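PDB 2Y6U: peroxisomal membrane protein LPX1 from Saccharomyces cerevisiae, which hydrolyses ester bonds in lipids as a peroxisomal alpha/beta hydrolase with acyl esterase, lipase and phospholipase A activity. Local coordinates for residues His59-Ser64 / Gly143-Gly148; Asn54-His59 / Lys88-Asp93. All blocks are in the same frame, centred on the assembly; numbering follows the deposited sequence.

How the contacts relate
Both contacts are buried in the core of the alpha/beta hydrolase domain, their centres about 11 Å apart, and they share H59, where strand 51-58 gives way to a loop. Contact 2 lies within the central sheet: strands 51-58 and 84-92 run parallel, joined by regular backbone bonds and aliphatic packing. Contact 1 takes over beyond the strand ends, where the loop 59-64 meets the turn from strand 137-144 into helix 146-157, and here glycines, histidines, serines and a water, with two methionines, take over from the aliphatic packing. Strand 51-58 lies between the other two strands; L58 packs against G143 and G147, and H144 N probably hydrogen-bonds to L58 O, tying contact 2 to contact 1.

Contact 1 of 2, residues His59-Ser64 / Gly143-Gly148; sequences HGSGMS and GHSMGG
H144, at the end of strand 137-144, sets its ring beside G60 and M63; just before it, a beta carbon on G143 would strike G147 O, so glycine suits that position. With CG anti to the backbone N (chi1 178°), H144 ND1 comes 3.6 Å from G60 CA, and M63 CE approaches CE1 from a side chain lying nearly at right angles. A water bridges G60 N and H144 ND1, while H144 NE2 is hydrogen-bonded to the carbonyl oxygen of H323. The backbone of H144 closes in too: its O receives a CA-H...O contact from G60 CA at 3.2 Å. Glycine suits this place because a beta carbon on G60 would run into the imidazole.

S145 follows, with a positive phi (64°) that places its hydroxyl at the tip of a tight strand-to-helix turn. The G143-S145-G147 pattern matches the nucleophile elbow of alpha/beta hydrolases, so S145 is probably the nucleophile. S61 N donates an almost straight hydrogen bond to S145 OG (3.1 Å, 173°), and M146 N adds a weak one. The amides of S61 and M146 lie where the oxyanion-hole donors of alpha/beta hydrolases are usually found, and probably play that part here, consistent with H59-G60 being the His-Gly that opens the oxyanion loop in many of these enzymes. That loop is braced internally: H59 ND1 and M63 N reach G60 O from opposite faces of its plane, the histidine bond being 2.8 Å long, and a type II turn runs from G60 to M63.

M146 lies alongside H59, its flexible thioether bent at chi3 to bring CE 3.5 Å from H59 CE1, while its CB packs 3.4 Å from S61 OG.

At G147 the first turn of helix 146-157 runs close to the loop, and a beta carbon here would collide with H59 O.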
loop_
_atom_site.group_PDB
_atom_site.type_symbol
_atom_site.label_atom_id
_atom_site.label_comp_id
_atom_site.label_asym_id
_atom_site.label_seq_id
_atom_site.Cartn_x
_atom_site.Cartn_y
_atom_site.Cartn_z
ATOM N N HIS A 59 -4.246 -18.713 -1.198
ATOM C CA HIS A 59 -5.233 -19.671 -0.767
ATOM C C HIS A 59 -6.538 -19.057 -0.190
ATOM O O HIS A 59 -6.593 -17.888 0.199
ATOM C CB HIS A 59 -4.644 -20.595 0.348
ATOM C CG HIS A 59 -4.279 -19.823 1.604
ATOM N ND1 HIS A 59 -5.234 -19.382 2.510
ATOM C CD2 HIS A 59 -3.079 -19.410 2.080
ATOM C CE1 HIS A 59 -4.612 -18.715 3.482
ATOM N NE2 HIS A 59 -3.312 -18.702 3.235
ATOM N N GLY A 60 -7.547 -19.903 -0.109
ATOM C CA GLY A 60 -8.825 -19.551 0.409
ATOM C C GLY A 60 -8.827 -19.595 1.944
ATOM O O GLY A 60 -7.893 -20.109 2.601
ATOM N N SER A 61 -9.937 -19.160 2.512
ATOM C CA SER A 61 -10.139 -19.115 3.965
ATOM C C SER A 61 -10.049 -20.539 4.485
ATOM O O SER A 61 -10.713 -21.436 3.921
ATOM C CB SER A 61 -11.585 -18.591 4.212
ATOM O OG SER A 61 -11.619 -17.234 3.863
ATOM N N GLY A 62 -9.321 -20.730 5.590
ATOM C CA GLY A 62 -9.222 -22.053 6.244
ATOM C C GLY A 62 -8.348 -23.074 5.560
ATOM O O GLY A 62 -8.271 -24.218 5.989
ATOM N N MET A 63 -7.665 -22.690 4.500
ATOM C CA MET A 63 -6.768 -23.614 3.787
ATOM C C MET A 63 -5.345 -23.180 4.021
ATOM O O MET A 63 -5.018 -22.666 5.100
ATOM C CB MET A 63 -7.185 -23.668 2.278
ATOM C CG MET A 63 -8.602 -24.076 2.120
ATOM S SD MET A 63 -8.918 -24.805 0.524
ATOM C CE MET A 63 -10.637 -24.486 0.307
ATOM N N SER A 64 -4.466 -23.338 3.035
ATOM C CA SER A 64 -3.048 -22.931 3.178
ATOM C C SER A 64 -2.453 -22.987 1.796
ATOM O O SER A 64 -3.095 -23.452 0.881
ATOM C CB SER A 64 -2.282 -23.919 4.093
ATOM O OG SER A 64 -2.110 -25.199 3.442
ATOM N N GLY A 143 -5.961 -16.296 -7.046
ATOM C CA GLY A 143 -6.459 -16.374 -5.694
ATOM C C GLY A 143 -7.771 -17.105 -5.637
ATOM O O GLY A 143 -8.635 -16.904 -6.509
ATOM N N HIS A 144 -7.906 -17.981 -4.683
ATOM C CA HIS A 144 -9.222 -18.588 -4.347
ATOM C C HIS A 144 -9.924 -17.846 -3.164
ATOM O O HIS A 144 -9.325 -17.676 -2.123
ATOM C CB HIS A 144 -8.977 -20.053 -3.997
ATOM C CG HIS A 144 -10.207 -20.771 -3.584
ATOM N ND1 HIS A 144 -10.359 -21.338 -2.349
ATOM C CD2 HIS A 144 -11.378 -20.930 -4.222
ATOM C CE1 HIS A 144 -11.578 -21.853 -2.247
ATOM N NE2 HIS A 144 -12.211 -21.672 -3.389
ATOM N N SER A 145 -11.216 -17.555 -3.238
ATOM C CA SER A 145 -12.074 -17.223 -1.968
ATOM C C SER A 145 -11.524 -15.952 -1.371
ATOM O O SER A 145 -11.442 -14.918 -2.094
ATOM C CB SER A 145 -12.224 -18.461 -0.983
ATOM O OG SER A 145 -12.121 -18.255 0.447
ATOM N N MET A 146 -11.092 -15.964 -0.108
ATOM C CA MET A 146 -10.321 -14.844 0.435
ATOM C C MET A 146 -9.160 -14.361 -0.448
ATOM O O MET A 146 -8.944 -13.133 -0.588
ATOM C CB MET A 146 -9.770 -15.294 1.803
ATOM C CG MET A 146 -8.951 -14.381 2.504
ATOM S SD MET A 146 -8.203 -15.179 4.026
ATOM C CE MET A 146 -7.184 -16.321 3.476
ATOM N N GLY A 147 -8.434 -15.305 -1.053
ATOM C CA GLY A 147 -7.292 -15.019 -1.887
ATOM C C GLY A 147 -7.667 -14.248 -3.138
ATOM O O GLY A 147 -6.900 -13.449 -3.647
ATOM N N GLY A 148 -8.880 -14.465 -3.605
ATOM C CA GLY A 148 -9.420 -13.729 -4.752
ATOM C C GLY A 148 -9.699 -12.310 -4.359
ATOM O O GLY A 148 -9.382 -11.376 -5.126
HETATM O O HOH W 1 -8.049 -22.519 -1.198
#

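Contact 2 of 2, residues Asn54-His59 / Lys88-Asp93; sequences NLVFLH and KVLLID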
loop_
_atom_site.group_PDB
_atom_site.type_symbol
_atom_site.label_atom_id
_atom_site.label_comp_id
_atom_site.label_asym_id
_atom_site.label_seq_id
_atom_site.Cartn_x
_atom_site.Cartn_y
_atom_site.Cartn_z
ATOM N N ASN A 54 5.987 -14.875 -13.610
ATOM C CA ASN A 54 5.981 -15.095 -12.188
ATOM C C ASN A 54 4.516 -15.257 -11.731
ATOM O O ASN A 54 3.666 -14.467 -12.132
ATOM C CB ASN A 54 6.600 -13.886 -11.440
ATOM C CG ASN A 54 8.033 -13.639 -11.837
ATOM O OD1 ASN A 54 8.803 -14.591 -11.815
ATOM N ND2 ASN A 54 8.373 -12.439 -12.312
ATOM N N LEU A 55 4.274 -16.242 -10.917
ATOM C CA LEU A 55 2.963 -16.562 -10.432
ATOM C C LEU A 55 2.880 -16.523 -8.959
ATOM O O LEU A 55 3.742 -17.069 -8.283
ATOM C CB LEU A 55 2.569 -17.963 -10.918
ATOM C CG LEU A 55 2.085 -18.170 -12.320
ATOM C CD1 LEU A 55 2.764 -17.513 -13.400
ATOM C CD2 LEU A 55 1.966 -19.755 -12.644
ATOM N N VAL A 56 1.811 -15.922 -8.435
ATOM C CA VAL A 56 1.650 -15.799 -7.010
ATOM C C VAL A 56 0.267 -16.371 -6.644
ATOM O O VAL A 56 -0.690 -15.962 -7.201
ATOM C CB VAL A 56 1.728 -14.350 -6.540
ATOM C CG1 VAL A 56 1.484 -14.268 -5.013
ATOM C CG2 VAL A 56 3.131 -13.724 -6.955
ATOM N N PHE A 57 0.229 -17.394 -5.803
ATOM C CA PHE A 57 -1.046 -18.087 -5.527
ATOM C C PHE A 57 -1.450 -17.833 -4.068
ATOM O O PHE A 57 -0.633 -17.993 -3.164
ATOM C CB PHE A 57 -0.900 -19.603 -5.638
ATOM C CG PHE A 57 -0.838 -20.127 -7.041
ATOM C CD1 PHE A 57 0.383 -20.197 -7.719
ATOM C CD2 PHE A 57 -1.990 -20.551 -7.688
ATOM C CE1 PHE A 57 0.432 -20.703 -9.016
ATOM C CE2 PHE A 57 -1.936 -21.074 -8.970
ATOM C CZ PHE A 57 -0.711 -21.129 -9.634
ATOM N N LEU A 58 -2.715 -17.461 -3.895
ATOM C CA LEU A 58 -3.303 -17.012 -2.628
ATOM C C LEU A 58 -4.446 -17.931 -2.246
ATOM O O LEU A 58 -5.510 -17.984 -2.946
ATOM C CB LEU A 58 -3.748 -15.541 -2.743
ATOM C CG LEU A 58 -2.725 -14.517 -3.216
ATOM C CD1 LEU A 58 -3.430 -13.108 -3.188
ATOM C CD2 LEU A 58 -1.426 -14.643 -2.385
ATOM N N HIS A 59 -4.246 -18.713 -1.198
ATOM C CA HIS A 59 -5.233 -19.671 -0.767
ATOM C C HIS A 59 -6.538 -19.057 -0.190
ATOM O O HIS A 59 -6.593 -17.888 0.199
ATOM C CB HIS A 59 -4.644 -20.595 0.348
ATOM C CG HIS A 59 -4.279 -19.823 1.604
ATOM N ND1 HIS A 59 -5.234 -19.382 2.510
ATOM C CD2 HIS A 59 -3.079 -19.410 2.080
ATOM C CE1 HIS A 59 -4.612 -18.715 3.482
ATOM N NE2 HIS A 59 -3.312 -18.702 3.235
ATOM N N LYS A 88 9.475 -17.776 -11.407
ATOM C CA LYS A 88 9.184 -17.951 -9.987
ATOM C C LYS A 88 7.714 -18.235 -9.722
ATOM O O LYS A 88 6.851 -17.636 -10.332
ATOM C CB LYS A 88 9.532 -16.717 -9.182
ATOM C CG LYS A 88 11.022 -16.348 -9.173
ATOM C CD LYS A 88 11.339 -15.484 -7.897
ATOM C CE LYS A 88 12.797 -15.149 -7.673
ATOM N NZ LYS A 88 12.863 -14.498 -6.276
ATOM N N VAL A 89 7.429 -19.076 -8.741
ATOM C CA VAL A 89 6.085 -19.250 -8.229
ATOM C C VAL A 89 6.137 -19.058 -6.728
ATOM O O VAL A 89 6.972 -19.677 -6.053
ATOM C CB VAL A 89 5.483 -20.667 -8.485
ATOM C CG1 VAL A 89 4.019 -20.776 -7.961
ATOM C CG2 VAL A 89 5.545 -21.012 -9.946
ATOM N N LEU A 90 5.261 -18.217 -6.182
ATOM C CA LEU A 90 5.197 -17.996 -4.726
ATOM C C LEU A 90 3.918 -18.549 -4.173
ATOM O O LEU A 90 2.818 -18.189 -4.626
ATOM C CB LEU A 90 5.221 -16.514 -4.406
ATOM C CG LEU A 90 6.281 -15.665 -5.098
ATOM C CD1 LEU A 90 6.237 -14.165 -4.687
ATOM C CD2 LEU A 90 7.724 -16.220 -4.836
ATOM N N LEU A 91 4.018 -19.363 -3.145
ATOM C CA LEU A 91 2.931 -19.898 -2.479
ATOM C C LEU A 91 2.924 -19.392 -1.037
ATOM O O LEU A 91 3.838 -19.655 -0.251
ATOM C CB LEU A 91 2.971 -21.424 -2.478
ATOM C CG LEU A 91 2.908 -22.174 -3.806
ATOM C CD1 LEU A 91 2.716 -23.713 -3.496
ATOM C CD2 LEU A 91 1.999 -21.625 -4.790
ATOM N N ILE A 92 1.977 -18.541 -0.725
ATOM C CA ILE A 92 2.006 -17.769 0.516
ATOM C C ILE A 92 0.937 -18.247 1.543
ATOM O O ILE A 92 -0.210 -18.479 1.195
ATOM C CB ILE A 92 1.757 -16.275 0.180
ATOM C CG1 ILE A 92 2.883 -15.738 -0.682
ATOM C CG2 ILE A 92 1.580 -15.372 1.489
ATOM C CD1 ILE A 92 2.560 -14.300 -1.323
ATOM N N ASP A 93 1.321 -18.362 2.834
ATOM C CA ASP A 93 0.348 -18.590 3.909
ATOM C C ASP A 93 0.079 -17.276 4.617
ATOM O O ASP A 93 0.988 -16.568 5.106
ATOM C CB ASP A 93 0.850 -19.521 4.963
ATOM C CG ASP A 93 0.729 -20.983 4.591
ATOM O OD1 ASP A 93 -0.190 -21.370 3.874
ATOM O OD2 ASP A 93 1.575 -21.751 5.082
HETATM O O HOH W 2 -1.413 -19.595 -1.024
#
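F57 and L90 meet in the well-bonded middle of the two parallel strands: F57 N donates to L90 O in an almost linear bond (3.0 Å, 174°), and L55 brackets the same stretch, giving its N to K88 O and taking L90 N on its O at 2.8 Å. Beta-branched and aromatic residues suit such extended chains. On one side of the sheet the F57 ring receives V89 CG1 at its edge, 3.7 Å from CD1, and L91 CD2 lies 3.6 Å from F57 CB. On the other, V56 CG1 stands anti to the backbone N (chi1 177°), which brings it to I92 CD1 (3.8 Å) and puts CG2 against L90 CD1; L58 and I92 reach V121 of helix 114-125. An alanine in place of V56 would probably leave the terminal methyls of L90 and I92 without their shared neighbour and open a gap between them.

The ends are looser. K88 N makes a weak bond to N54 OD1, while N139 OD1 holds N54 ND2 and the partly exposed lysine chain runs out to a salt bridge with E128. Toward H59 and D93 the strands splay, and a water enters between them, donating to F57 O and I92 O and accepting from H59 N; the H59 ring turns its edge to I92 O, with CD2 at 3.1 Å. Such parallel neighbours, parting at their C-terminal ends where loops that probably form the active site begin, are typical of the central sheet of the alpha/beta hydrolase fold.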